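Local atomic coordinates of aminotransferase class-III (Sphaerobacter thermophilus DSM 20745, PDB entry 6K8H), a protein that belongs to the class-III aminotransferases, also described as an omega-transaminase, and holds a (5-hydroxy-4,6-dimethylpyridin-3-yl)methyl dihydrogen phosphate ligand in its pocket. Residues E63-T72 with G410-L421. Numbering follows the deposited sequence.
Sequences ERLDFVNNYT and GIFITPALFGCL
Leu65 and Phe412 illustrate how two short strands far apart in sequence can be joined through their main chains. Leu65 N donates to Gly410 O over 2.8 Å, Phe412 N returns to Leu65 O, and Phe67 N reaches Phe412 O, a parallel register that pairs Leu65 with Ile411 and Asp66 with Phe412. Phe67 O accepts from Cys420 N at 2.9 Å, on strand 418-420. Residues 63-67 thereby link two sheets: strand 411-412 ends the mixed sheet containing 48-52, 55-58 and 63-66, whereas 418-420 ends the antiparallel sheet with 366-370 and 373-377. In this class-III aminotransferase chain the junction leads toward the ligand pocket, the Tyr71 side chain lying about 6 Å from the bound (5-hydroxy-4,6-dimethylpyridin-3-yl)methyl dihydrogen phosphate.

Apolar side chains add a second set of contacts. Val68 CG2 sits over the centre of one Phe412 ring face, a CH-pi contact of 3.7 Å to the centroid and 12° off the normal; Val68 CG1, anti to the backbone N (chi1 -175°), is turned instead to Thr414 CG2. Thr414 CG2 also meets Tyr71 CE2 at 3.5 Å. The Phe67 ring crosses Ile411 and takes Leu421 CD2 at its edge, 3.9 Å from CE2, while Phe433 of helix 427-445 adds a further ring. Cys420 SG lies 3.2 Å from Val68 O and packs against Thr72 CG2.

Polar side chains brace two turns, one in each segment. Asp66 OD1 accepts from Val68 N, nearly in line with its C-O bond, and from Asn69 N, above the carboxylate plane; the Val68 N bond closes an Asx turn, which the Asn69 N bond extends to an Asx motif. Asp66 CG lies in plane at the Phe412 ring edge; OD2 is engaged by His78. Within 410-421, Thr414 OG1 donates in plane to a lone pair of Phe418 O at 2.6 Å, bridging from the first residue of the 414-417 type I turn to the residue after it.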
ATOM      1  N   GLU B  63      -3.511  -5.858  30.621  1.00  8.38           N
ATOM      2  CA  GLU B  63      -3.762  -4.519  30.105  1.00 13.16           C
ATOM      3  C   GLU B  63      -2.541  -3.633  30.283  1.00 10.38           C
ATOM      4  O   GLU B  63      -1.887  -3.656  31.329  1.00 12.08           O
ATOM      5  CB  GLU B  63      -4.967  -3.888  30.801  1.00 13.03           C
ATOM      6  CG  GLU B  63      -6.113  -4.845  30.989  1.00 17.96           C
ATOM      7  CD  GLU B  63      -7.411  -4.145  31.340  1.00 29.55           C
ATOM      8  OE1 GLU B  63      -7.357  -3.002  31.854  1.00 31.22           O
ATOM      9  OE2 GLU B  63      -8.484  -4.739  31.091  1.00 31.67           O
ATOM     10  N   ARG B  64      -2.240  -2.836  29.263  1.00  8.89           N
ATOM     11  CA  ARG B  64      -1.117  -1.914  29.346  1.00  9.07           C
ATOM     12  C   ARG B  64      -1.534  -0.567  28.770  1.00 11.13           C
ATOM     13  O   ARG B  64      -2.370  -0.496  27.867  1.00 10.83           O
ATOM     14  CB  ARG B  64       0.115  -2.452  28.596  1.00 11.55           C
ATOM     15  CG  ARG B  64       0.573  -3.861  29.006  1.00 10.33           C
ATOM     16  CD  ARG B  64       1.665  -4.403  28.060  1.00  9.09           C
ATOM     17  NE  ARG B  64       2.206  -5.689  28.524  1.00 10.38           N
ATOM     18  CZ  ARG B  64       1.733  -6.889  28.181  1.00 12.36           C
ATOM     19  NH1 ARG B  64       0.699  -6.995  27.351  1.00  8.63           N
ATOM     20  NH2 ARG B  64       2.308  -7.998  28.654  1.00 11.32           N
ATOM     21  N   LEU B  65      -0.946   0.505  29.290  1.00  9.41           N
ATOM     22  CA  LEU B  65      -1.104   1.804  28.645  1.00  9.38           C
ATOM     23  C   LEU B  65      -0.314   1.811  27.342  1.00  9.03           C
ATOM     24  O   LEU B  65       0.873   1.464  27.325  1.00 11.53           O
ATOM     25  CB  LEU B  65      -0.619   2.923  29.566  1.00 12.34           C
ATOM     26  CG  LEU B  65      -1.521   3.258  30.758  1.00 14.92           C
ATOM     27  CD1 LEU B  65      -0.827   4.259  31.656  1.00 14.56           C
ATOM     28  CD2 LEU B  65      -2.862   3.806  30.269  1.00 12.12           C
ATOM     29  N   ASP B  66      -0.969   2.193  26.244  1.00  9.49           N
ATOM     30  CA  ASP B  66      -0.394   2.052  24.903  1.00  6.23           C
ATOM     31  C   ASP B  66       0.337   3.340  24.533  1.00  9.26           C
ATOM     32  O   ASP B  66      -0.301   4.366  24.266  1.00  8.09           O
ATOM     33  CB  ASP B  66      -1.479   1.731  23.877  1.00  6.91           C
ATOM     34  CG  ASP B  66      -0.913   1.295  22.529  1.00  8.07           C
ATOM     35  OD1 ASP B  66       0.259   1.602  22.232  1.00  8.85           O
ATOM     36  OD2 ASP B  66      -1.644   0.635  21.749  1.00  9.75           O
ATOM     37  N   PHE B  67       1.672   3.294  24.554  1.00  7.83           N
ATOM     38  CA  PHE B  67       2.513   4.383  24.072  1.00  8.60           C
ATOM     39  C   PHE B  67       3.148   4.069  22.719  1.00  7.84           C
ATOM     40  O   PHE B  67       4.141   4.701  22.343  1.00  9.62           O
ATOM     41  CB  PHE B  67       3.594   4.721  25.090  1.00  9.01           C
ATOM     42  CG  PHE B  67       3.066   5.377  26.326  1.00  7.00           C
ATOM     43  CD1 PHE B  67       2.492   4.622  27.333  1.00  6.95           C
ATOM     44  CD2 PHE B  67       3.140   6.750  26.480  1.00  8.62           C
ATOM     45  CE1 PHE B  67       2.005   5.230  28.497  1.00  7.02           C
ATOM     46  CE2 PHE B  67       2.656   7.369  27.624  1.00  8.14           C
ATOM     47  CZ  PHE B  67       2.085   6.609  28.629  1.00  7.05           C
ATOM     48  N   VAL B  68       2.609   3.099  21.988  1.00  7.98           N
ATOM     49  CA  VAL B  68       3.050   2.797  20.630  1.00  9.70           C
ATOM     50  C   VAL B  68       2.009   3.233  19.612  1.00  9.02           C
ATOM     51  O   VAL B  68       2.339   3.883  18.622  1.00  8.88           O
ATOM     52  CB  VAL B  68       3.384   1.298  20.466  1.00  9.83           C
ATOM     53  CG1 VAL B  68       3.954   1.023  19.070  1.00  9.27           C
ATOM     54  CG2 VAL B  68       4.335   0.836  21.557  1.00  8.78           C
ATOM     55  N   ASN B  69       0.742   2.870  19.842  1.00  8.04           N
ATOM     56  CA  ASN B  69      -0.383   3.319  19.022  1.00 10.04           C
ATOM     57  C   ASN B  69      -0.142   3.046  17.541  1.00  9.58           C
ATOM     58  O   ASN B  69      -0.233   3.937  16.690  1.00  8.06           O
ATOM     59  CB  ASN B  69      -0.669   4.794  19.278  1.00  8.97           C
ATOM     60  CG  ASN B  69      -0.939   5.068  20.734  1.00 12.72           C
ATOM     61  OD1 ASN B  69      -0.109   5.661  21.439  1.00 13.87           O
ATOM     62  ND2 ASN B  69      -2.096   4.621  21.208  1.00  8.96           N
ATOM     63  N   ASN B  70       0.172   1.786  17.249  1.00 10.82           N
ATOM     64  CA  ASN B  70       0.487   1.333  15.895  1.00 10.78           C
ATOM     65  C   ASN B  70       1.539   2.239  15.256  1.00 10.24           C
ATOM     66  O   ASN B  70       1.384   2.743  14.141  1.00 11.04           O
ATOM     67  CB  ASN B  70      -0.765   1.242  15.028  1.00 11.90           C
ATOM     68  CG  ASN B  70      -0.612   0.213  13.932  1.00 10.86           C
ATOM     69  OD1 ASN B  70       0.122  -0.753  14.107  1.00 14.03           O
ATOM     70  ND2 ASN B  70      -1.280   0.418  12.800  1.00 13.03           N
ATOM     71  N   TYR B  71       2.621   2.454  16.005  1.00 10.73           N
ATOM     72  CA  TYR B  71       3.754   3.265  15.573  1.00 10.01           C
ATOM     73  C   TYR B  71       3.311   4.670  15.162  1.00 11.84           C
ATOM     74  O   TYR B  71       3.661   5.175  14.097  1.00  7.93           O
ATOM     75  CB  TYR B  71       4.545   2.544  14.476  1.00  9.09           C
ATOM     76  CG  TYR B  71       5.401   1.468  15.131  1.00  9.58           C
ATOM     77  CD1 TYR B  71       4.883   0.207  15.405  1.00 15.66           C
ATOM     78  CD2 TYR B  71       6.684   1.755  15.570  1.00 13.99           C
ATOM     79  CE1 TYR B  71       5.650  -0.761  16.059  1.00 18.45           C
ATOM     80  CE2 TYR B  71       7.462   0.800  16.207  1.00 14.27           C
ATOM     81  CZ  TYR B  71       6.941  -0.453  16.458  1.00 17.55           C
ATOM     82  OH  TYR B  71       7.719  -1.394  17.102  1.00 21.70           O
ATOM     83  N   THR B  72       2.552   5.307  16.060  1.00 11.69           N
ATOM     84  CA  THR B  72       2.077   6.702  16.060  1.00 10.02           C
ATOM     85  C   THR B  72       0.876   6.937  15.148  1.00 10.61           C
ATOM     86  O   THR B  72       0.445   8.099  15.031  1.00 11.53           O
ATOM     87  CB  THR B  72       3.161   7.746  15.700  1.00  9.66           C
ATOM     88  OG1 THR B  72       3.425   7.746  14.288  1.00  9.20           O
ATOM     89  CG2 THR B  72       4.458   7.501  16.466  1.00 11.65           C
ATOM     90  N   GLY B 410       2.569  -2.723  33.006  1.00 11.73           N
ATOM     91  CA  GLY B 410       1.448  -2.009  32.441  1.00 11.81           C
ATOM     92  C   GLY B 410       1.801  -0.935  31.439  1.00 11.33           C
ATOM     93  O   GLY B 410       0.971  -0.061  31.180  1.00  9.99           O
ATOM     94  N   ILE B 411       3.000  -0.971  30.858  1.00  9.29           N
ATOM     95  CA  ILE B 411       3.423   0.011  29.860  1.00  9.25           C
ATOM     96  C   ILE B 411       3.857  -0.711  28.585  1.00  8.45           C
ATOM     97  O   ILE B 411       4.737  -1.579  28.616  1.00  9.76           O
ATOM     98  CB  ILE B 411       4.566   0.906  30.376  1.00  9.81           C
ATOM     99  CG1 ILE B 411       4.165   1.644  31.662  1.00  8.55           C
ATOM    100  CG2 ILE B 411       4.974   1.904  29.291  1.00  5.31           C
ATOM    101  CD1 ILE B 411       3.154   2.758  31.453  1.00  8.82           C
ATOM    102  N   PHE B 412       3.257  -0.332  27.466  1.00 10.74           N
ATOM    103  CA  PHE B 412       3.599  -0.857  26.150  1.00  9.64           C
ATOM    104  C   PHE B 412       4.303   0.260  25.389  1.00  8.12           C
ATOM    105  O   PHE B 412       3.677   1.265  25.044  1.00  7.36           O
ATOM    106  CB  PHE B 412       2.337  -1.336  25.426  1.00 10.79           C
ATOM    107  CG  PHE B 412       2.568  -1.833  24.020  1.00 10.47           C
ATOM    108  CD1 PHE B 412       3.608  -2.702  23.722  1.00 14.02           C
ATOM    109  CD2 PHE B 412       1.708  -1.452  23.003  1.00 10.43           C
ATOM    110  CE1 PHE B 412       3.805  -3.156  22.414  1.00 15.18           C
ATOM    111  CE2 PHE B 412       1.886  -1.889  21.700  1.00 11.02           C
ATOM    112  CZ  PHE B 412       2.941  -2.753  21.405  1.00 15.23           C
ATOM    113  N   ILE B 413       5.604   0.091  25.144  1.00  6.36           N
ATOM    114  CA  ILE B 413       6.407   1.055  24.401  1.00  8.52           C
ATOM    115  C   ILE B 413       7.260   0.262  23.416  1.00 10.64           C
ATOM    116  O   ILE B 413       7.391  -0.957  23.529  1.00 12.59           O
ATOM    117  CB  ILE B 413       7.281   1.946  25.325  1.00  8.11           C
ATOM    118  CG1 ILE B 413       7.760   3.207  24.584  1.00  7.44           C
ATOM    119  CG2 ILE B 413       8.431   1.135  25.927  1.00  9.95           C
ATOM    120  CD1 ILE B 413       8.190   4.338  25.502  1.00  9.37           C
ATOM    121  N   THR B 414       7.806   0.951  22.406  1.00  7.09           N
ATOM    122  CA  THR B 414       8.650   0.249  21.450  1.00 10.79           C
ATOM    123  C   THR B 414       9.928  -0.252  22.118  1.00  9.53           C
ATOM    124  O   THR B 414      10.373   0.296  23.133  1.00 10.23           O
ATOM    125  CB  THR B 414       9.026   1.135  20.261  1.00 10.49           C
ATOM    126  OG1 THR B 414       9.866   2.212  20.696  1.00  7.74           O
ATOM    127  CG2 THR B 414       7.780   1.673  19.562  1.00 12.20           C
ATOM    128  N   PRO B 415      10.556  -1.279  21.546  1.00 10.88           N
ATOM    129  CA  PRO B 415      11.834  -1.753  22.106  1.00 11.62           C
ATOM    130  C   PRO B 415      12.902  -0.676  22.198  1.00 10.80           C
ATOM    131  O   PRO B 415      13.761  -0.755  23.081  1.00 12.81           O
ATOM    132  CB  PRO B 415      12.243  -2.866  21.138  1.00 13.39           C
ATOM    133  CG  PRO B 415      10.935  -3.378  20.598  1.00 19.22           C
ATOM    134  CD  PRO B 415      10.037  -2.175  20.492  1.00 13.19           C
ATOM    135  N   ALA B 416      12.875   0.342  21.333  1.00 10.15           N
ATOM    136  CA  ALA B 416      13.885   1.387  21.416  1.00 10.39           C
ATOM    137  C   ALA B 416      13.589   2.399  22.517  1.00 10.20           C
ATOM    138  O   ALA B 416      14.445   3.242  22.802  1.00  5.57           O
ATOM    139  CB  ALA B 416      14.015   2.114  20.064  1.00 11.07           C
ATOM    140  N   LEU B 417      12.427   2.290  23.175  1.00 10.45           N
ATOM    141  CA  LEU B 417      11.907   3.302  24.094  1.00  9.47           C
ATOM    142  C   LEU B 417      11.559   4.589  23.345  1.00  7.78           C
ATOM    143  O   LEU B 417      11.636   5.693  23.894  1.00  8.57           O
ATOM    144  CB  LEU B 417      12.858   3.572  25.276  1.00  6.55           C
ATOM    145  CG  LEU B 417      13.359   2.328  26.021  1.00  7.70           C
ATOM    146  CD1 LEU B 417      14.197   2.699  27.230  1.00  9.32           C
ATOM    147  CD2 LEU B 417      12.217   1.391  26.436  1.00  7.81           C
ATOM    148  N   PHE B 418      11.073   4.384  22.123  1.00  9.10           N
ATOM    149  CA  PHE B 418      10.463   5.464  21.320  1.00  7.38           C
ATOM    150  C   PHE B 418       8.966   5.348  21.619  1.00  9.28           C
ATOM    151  O   PHE B 418       8.437   4.243  21.557  1.00  8.62           O
ATOM    152  CB  PHE B 418      10.700   5.257  19.827  1.00  7.93           C
ATOM    153  CG  PHE B 418       9.791   6.092  18.964  1.00 11.34           C
ATOM    154  CD1 PHE B 418       9.927   7.467  18.924  1.00  7.95           C
ATOM    155  CD2 PHE B 418       8.785   5.505  18.213  1.00 10.20           C
ATOM    156  CE1 PHE B 418       9.093   8.237  18.129  1.00 11.19           C
ATOM    157  CE2 PHE B 418       7.950   6.278  17.424  1.00  9.04           C
ATOM    158  CZ  PHE B 418       8.104   7.642  17.386  1.00 11.50           C
ATOM    159  N   GLY B 419       8.318   6.458  21.948  1.00  8.23           N
ATOM    160  CA  GLY B 419       6.914   6.401  22.293  1.00 10.90           C
ATOM    161  C   GLY B 419       6.159   7.639  21.855  1.00 10.05           C
ATOM    162  O   GLY B 419       6.738   8.652  21.445  1.00 10.81           O
ATOM    163  N   CYS B 420       4.836   7.525  21.916  1.00  8.55           N
ATOM    164  CA  CYS B 420       3.944   8.596  21.489  1.00 11.01           C
ATOM    165  C   CYS B 420       2.739   8.658  22.421  1.00  9.13           C
ATOM    166  O   CYS B 420       2.275   7.646  22.955  1.00  7.40           O
ATOM    167  CB  CYS B 420       3.510   8.443  20.025  1.00  7.73           C
ATOM    168  SG  CYS B 420       2.586   6.927  19.676  1.00 11.71           S
ATOM    169  N   LEU B 421       2.234   9.866  22.612  1.00  9.69           N
ATOM    170  CA  LEU B 421       0.988  10.034  23.348  1.00 12.75           C
ATOM    171  C   LEU B 421      -0.238   9.914  22.437  1.00  8.96           C
ATOM    172  O   LEU B 421      -0.166  10.058  21.217  1.00 12.06           O
ATOM    173  CB  LEU B 421       0.965  11.391  24.052  1.00  9.74           C
ATOM    174  CG  LEU B 421       2.213  11.841  24.795  1.00 11.44           C
ATOM    175  CD1 LEU B 421       2.027  13.271  25.303  1.00 15.05           C
ATOM    176  CD2 LEU B 421       2.481  10.899  25.954  1.00 12.88           C
TER